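Long-range contact in beta-phosphoglucomutase (Bacteroides vulgatus, PDB 3DV9), which probably interconverts beta-glucose 1-phosphate and glucose 6-phosphate as a magnesium-dependent phosphomutase of the haloacid dehalogenase superfamily: residues M49-E60 with T72-R81. Sequence-based numbering, arbitrary orientation.
Sequences MKRFGFGLSREE and TINIVSRRER. With EDO (1,2-ethanediol), chain D.
F54 lies along one side of helix 69-81, and its ring is a worked example of how a single aromatic residue meets apolar and charged neighbours in turn. CB rests 3.9 Å from V76 CG1; from there CG, anti to the carbonyl carbon (chi1 -66°), sends the ring on toward E80 and R81, with CD1 3.5 Å from E80 OE1 near the ring plane and CE1 passing S77 CA. The far corner, CZ, ends 3.5 Å from R81 CZ, over the centre of the guanidinium, the two planes standing at 89°, so the ring points its edge at the cation's face. That guanidinium is kept from turning by NE and NH2, which both grip S77 OG in its plane, while NH1 pairs with E89; S77 OG also bonds to H83 O. A leucine in place of R81 would probably leave E89 without its cationic mate, S77 OG without two N-H donors and F54 CZ without its flat cover. The other carboxylate oxygen, E80 OE2, accepts from G55 N (2.8 Å). R79 grips E60 end-on in a salt bridge, NH1 to OE1 and NH2 to OE2, the planes 22° apart. Deeper in, CE of M49, present as selenomethionine, meets V76 CB at 3.7 Å, and L56 CD1 packs on V76 CG2. Helix 38-51 ends in a Schellman motif at G53; F54, G55 and E60 then fasten the following loop and helix to helix 69-81, consistent with the helical cap domain of a beta-phosphoglucomutase-like HAD enzyme.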
loop_
_atom_site.group_PDB
_atom_site.type_symbol
_atom_site.label_atom_id
_atom_site.label_comp_id
_atom_site.label_asym_id
_atom_site.label_seq_id
_atom_site.Cartn_x
_atom_site.Cartn_y
_atom_site.Cartn_z
HETATM N N MSE A 49 -1.655 -9.418 -19.990
HETATM C CA MSE A 49 -0.961 -10.696 -19.862
HETATM C C MSE A 49 -1.510 -11.729 -20.835
HETATM O O MSE A 49 -0.738 -12.445 -21.469
HETATM C CB MSE A 49 -1.026 -11.200 -18.409
HETATM C CG MSE A 49 -0.105 -10.372 -17.477
HETATM SE SE MSE A 49 1.793 -10.565 -17.938
HETATM C CE MSE A 49 2.173 -12.226 -16.997
ATOM N N LYS A 50 -2.835 -11.776 -20.976
ATOM C CA LYS A 50 -3.495 -12.692 -21.946
ATOM C C LYS A 50 -3.034 -12.412 -23.384
ATOM O O LYS A 50 -2.758 -13.354 -24.151
ATOM C CB LYS A 50 -5.027 -12.584 -21.836
ATOM C CG LYS A 50 -5.793 -13.563 -22.703
ATOM C CD LYS A 50 -7.292 -13.401 -22.451
ATOM C CE LYS A 50 -8.176 -14.309 -23.324
ATOM N NZ LYS A 50 -8.518 -15.630 -22.696
ATOM N N ARG A 51 -2.936 -11.127 -23.731
ATOM C CA ARG A 51 -2.503 -10.695 -25.051
ATOM C C ARG A 51 -1.081 -11.172 -25.362
ATOM O O ARG A 51 -0.758 -11.457 -26.520
ATOM C CB ARG A 51 -2.536 -9.165 -25.154
ATOM C CG ARG A 51 -2.248 -8.660 -26.542
ATOM C CD ARG A 51 -2.135 -7.131 -26.542
ATOM N NE ARG A 51 -3.433 -6.578 -26.121
ATOM C CZ ARG A 51 -3.623 -5.312 -25.753
ATOM N NH1 ARG A 51 -2.609 -4.463 -25.729
ATOM N NH2 ARG A 51 -4.846 -4.909 -25.373
ATOM N N PHE A 52 -0.230 -11.209 -24.339
ATOM C CA PHE A 52 1.159 -11.686 -24.464
ATOM C C PHE A 52 1.292 -13.216 -24.257
ATOM O O PHE A 52 2.377 -13.761 -24.213
ATOM C CB PHE A 52 2.058 -10.907 -23.512
ATOM C CG PHE A 52 2.413 -9.540 -24.006
ATOM C CD1 PHE A 52 3.649 -9.309 -24.627
ATOM C CD2 PHE A 52 1.525 -8.465 -23.848
ATOM C CE1 PHE A 52 3.993 -8.056 -25.089
ATOM C CE2 PHE A 52 1.864 -7.171 -24.320
ATOM C CZ PHE A 52 3.097 -6.967 -24.924
ATOM N N GLY A 53 0.170 -13.908 -24.163
ATOM C CA GLY A 53 0.170 -15.374 -24.085
ATOM C C GLY A 53 0.342 -15.951 -22.686
ATOM O O GLY A 53 0.619 -17.133 -22.542
ATOM N N PHE A 54 0.152 -15.115 -21.657
ATOM C CA PHE A 54 0.303 -15.516 -20.266
ATOM C C PHE A 54 -1.035 -15.548 -19.509
ATOM O O PHE A 54 -1.918 -14.723 -19.751
ATOM C CB PHE A 54 1.207 -14.522 -19.517
ATOM C CG PHE A 54 2.649 -14.497 -19.976
ATOM C CD1 PHE A 54 3.473 -15.625 -19.853
ATOM C CD2 PHE A 54 3.202 -13.317 -20.501
ATOM C CE1 PHE A 54 4.825 -15.600 -20.256
ATOM C CE2 PHE A 54 4.583 -13.275 -20.917
ATOM C CZ PHE A 54 5.381 -14.422 -20.789
ATOM N N GLY A 55 -1.153 -16.457 -18.551
ATOM C CA GLY A 55 -2.368 -16.571 -17.769
ATOM C C GLY A 55 -2.209 -15.954 -16.395
ATOM O O GLY A 55 -1.680 -16.586 -15.488
ATOM N N LEU A 56 -2.698 -14.730 -16.243
ATOM C CA LEU A 56 -2.782 -14.086 -14.924
ATOM C C LEU A 56 -4.237 -13.679 -14.689
ATOM O O LEU A 56 -4.766 -12.802 -15.375
ATOM C CB LEU A 56 -1.840 -12.869 -14.857
ATOM C CG LEU A 56 -1.757 -12.070 -13.541
ATOM C CD1 LEU A 56 -1.017 -12.826 -12.407
ATOM C CD2 LEU A 56 -1.091 -10.687 -13.761
ATOM N N SER A 57 -4.901 -14.352 -13.755
ATOM C CA SER A 57 -6.308 -14.032 -13.454
ATOM C C SER A 57 -6.373 -12.727 -12.661
ATOM O O SER A 57 -5.386 -12.324 -12.022
ATOM C CB SER A 57 -6.983 -15.147 -12.652
ATOM O OG SER A 57 -6.564 -15.096 -11.293
ATOM N N ARG A 58 -7.545 -12.095 -12.691
ATOM C CA ARG A 58 -7.827 -10.888 -11.894
ATOM C C ARG A 58 -7.522 -11.108 -10.426
ATOM O O ARG A 58 -6.948 -10.235 -9.784
ATOM C CB ARG A 58 -9.291 -10.453 -12.039
ATOM C CG ARG A 58 -9.604 -9.825 -13.390
ATOM C CD ARG A 58 -11.097 -10.008 -13.714
ATOM N NE ARG A 58 -11.331 -9.765 -15.137
ATOM C CZ ARG A 58 -11.566 -10.701 -16.059
ATOM N NH1 ARG A 58 -11.640 -11.989 -15.733
ATOM N NH2 ARG A 58 -11.733 -10.334 -17.319
ATOM N N GLU A 59 -7.898 -12.278 -9.897
ATOM C CA GLU A 59 -7.638 -12.616 -8.498
ATOM C C GLU A 59 -6.149 -12.768 -8.206
ATOM O O GLU A 59 -5.674 -12.289 -7.193
ATOM C CB GLU A 59 -8.347 -13.901 -8.127
ATOM C CG GLU A 59 -9.842 -13.685 -7.984
ATOM C CD GLU A 59 -10.587 -13.816 -9.300
ATOM O OE1 GLU A 59 -9.999 -14.257 -10.326
ATOM O OE2 GLU A 59 -11.799 -13.494 -9.291
ATOM N N GLU A 60 -5.410 -13.418 -9.100
ATOM C CA GLU A 60 -3.977 -13.493 -8.889
ATOM C C GLU A 60 -3.323 -12.099 -8.974
ATOM O O GLU A 60 -2.375 -11.824 -8.223
ATOM C CB GLU A 60 -3.298 -14.520 -9.796
ATOM C CG GLU A 60 -1.915 -14.916 -9.264
ATOM C CD GLU A 60 -1.081 -15.670 -10.280
ATOM O OE1 GLU A 60 0.129 -15.872 -10.031
ATOM O OE2 GLU A 60 -1.633 -16.038 -11.328
ATOM N N THR A 72 6.175 -9.708 -11.082
ATOM C CA THR A 72 4.894 -10.335 -11.465
ATOM C C THR A 72 4.975 -11.081 -12.814
ATOM O O THR A 72 4.516 -12.230 -12.943
ATOM C CB THR A 72 3.716 -9.316 -11.511
ATOM O OG1 THR A 72 3.488 -8.768 -10.200
ATOM C CG2 THR A 72 2.416 -10.003 -11.971
ATOM N N ILE A 73 5.530 -10.416 -13.826
ATOM C CA ILE A 73 5.710 -11.042 -15.141
ATOM C C ILE A 73 6.615 -12.261 -15.013
ATOM O O ILE A 73 6.324 -13.327 -15.578
ATOM C CB ILE A 73 6.288 -10.028 -16.178
ATOM C CG1 ILE A 73 5.296 -8.887 -16.416
ATOM C CG2 ILE A 73 6.635 -10.719 -17.520
ATOM C CD1 ILE A 73 5.952 -7.600 -16.989
ATOM N N ASN A 74 7.703 -12.120 -14.256
ATOM C CA ASN A 74 8.664 -13.227 -14.121
ATOM C C ASN A 74 8.120 -14.435 -13.365
ATOM O O ASN A 74 8.454 -15.583 -13.709
ATOM C CB ASN A 74 9.988 -12.761 -13.521
ATOM C CG ASN A 74 10.858 -12.055 -14.527
ATOM O OD1 ASN A 74 10.621 -12.156 -15.734
ATOM N ND2 ASN A 74 11.862 -11.324 -14.041
ATOM N N ILE A 75 7.265 -14.185 -12.369
ATOM C CA ILE A 75 6.586 -15.282 -11.665
ATOM C C ILE A 75 5.779 -16.099 -12.655
ATOM O O ILE A 75 5.921 -17.321 -12.723
ATOM C CB ILE A 75 5.653 -14.761 -10.514
ATOM C CG1 ILE A 75 6.500 -14.274 -9.335
ATOM C CG2 ILE A 75 4.649 -15.853 -10.065
ATOM C CD1 ILE A 75 5.748 -13.303 -8.423
ATOM N N VAL A 76 4.954 -15.427 -13.450
ATOM C CA VAL A 76 4.088 -16.117 -14.385
ATOM C C VAL A 76 4.915 -16.772 -15.504
ATOM O O VAL A 76 4.601 -17.883 -15.947
ATOM C CB VAL A 76 3.032 -15.175 -14.995
ATOM C CG1 VAL A 76 2.135 -15.922 -15.968
ATOM C CG2 VAL A 76 2.214 -14.509 -13.888
ATOM N N SER A 77 5.952 -16.083 -15.973
ATOM C CA SER A 77 6.809 -16.632 -17.038
ATOM C C SER A 77 7.534 -17.910 -16.601
ATOM O O SER A 77 7.558 -18.919 -17.339
ATOM C CB SER A 77 7.820 -15.593 -17.509
ATOM O OG SER A 77 8.612 -16.119 -18.569
ATOM N N ARG A 78 8.122 -17.867 -15.406
ATOM C CA ARG A 78 8.870 -19.009 -14.890
ATOM C C ARG A 78 7.989 -20.238 -14.836
ATOM O O ARG A 78 8.399 -21.318 -15.241
ATOM C CB ARG A 78 9.451 -18.731 -13.511
ATOM C CG ARG A 78 10.727 -17.918 -13.531
ATOM C CD ARG A 78 11.448 -17.961 -12.171
ATOM N NE ARG A 78 10.665 -17.368 -11.080
ATOM C CZ ARG A 78 10.607 -16.065 -10.812
ATOM N NH1 ARG A 78 11.283 -15.193 -11.554
ATOM N NH2 ARG A 78 9.870 -15.630 -9.797
ATOM N N ARG A 79 6.767 -20.068 -14.357
ATOM C CA ARG A 79 5.890 -21.209 -14.194
ATOM C C ARG A 79 5.311 -21.749 -15.502
ATOM O O ARG A 79 5.073 -22.950 -15.609
ATOM C CB ARG A 79 4.790 -20.917 -13.176
ATOM C CG ARG A 79 3.553 -20.286 -13.725
ATOM C CD ARG A 79 2.653 -19.899 -12.600
ATOM N NE ARG A 79 1.485 -19.176 -13.089
ATOM C CZ ARG A 79 0.802 -18.296 -12.375
ATOM N NH1 ARG A 79 1.190 -18.009 -11.142
ATOM N NH2 ARG A 79 -0.248 -17.688 -12.917
ATOM N N GLU A 80 5.107 -20.875 -16.490
ATOM C CA GLU A 80 4.521 -21.279 -17.774
ATOM C C GLU A 80 5.575 -21.727 -18.780
ATOM O O GLU A 80 5.302 -22.590 -19.620
ATOM C CB GLU A 80 3.681 -20.155 -18.374
ATOM C CG GLU A 80 2.399 -19.866 -17.616
ATOM C CD GLU A 80 1.410 -19.018 -18.399
ATOM O OE1 GLU A 80 1.701 -18.661 -19.574
ATOM O OE2 GLU A 80 0.320 -18.752 -17.854
ATOM N N ARG A 81 6.777 -21.153 -18.666
ATOM C CA ARG A 81 7.847 -21.296 -19.660
ATOM C C ARG A 81 9.152 -21.810 -19.057
ATOM O O ARG A 81 10.069 -22.172 -19.788
ATOM C CB ARG A 81 8.121 -19.944 -20.333
ATOM C CG ARG A 81 6.914 -19.322 -21.018
ATOM C CD ARG A 81 7.322 -18.167 -21.935
ATOM N NE ARG A 81 7.942 -17.049 -21.208
ATOM C CZ ARG A 81 8.415 -15.947 -21.789
ATOM N NH1 ARG A 81 8.350 -15.804 -23.109
ATOM N NH2 ARG A 81 8.974 -15.003 -21.057
HETATM C C1 EDO D . -11.790 -9.397 -9.384
HETATM O O1 EDO D . -12.353 -10.234 -10.406
HETATM C C2 EDO D . -12.367 -9.663 -7.993
HETATM O O2 EDO D . -13.741 -10.123 -8.031
#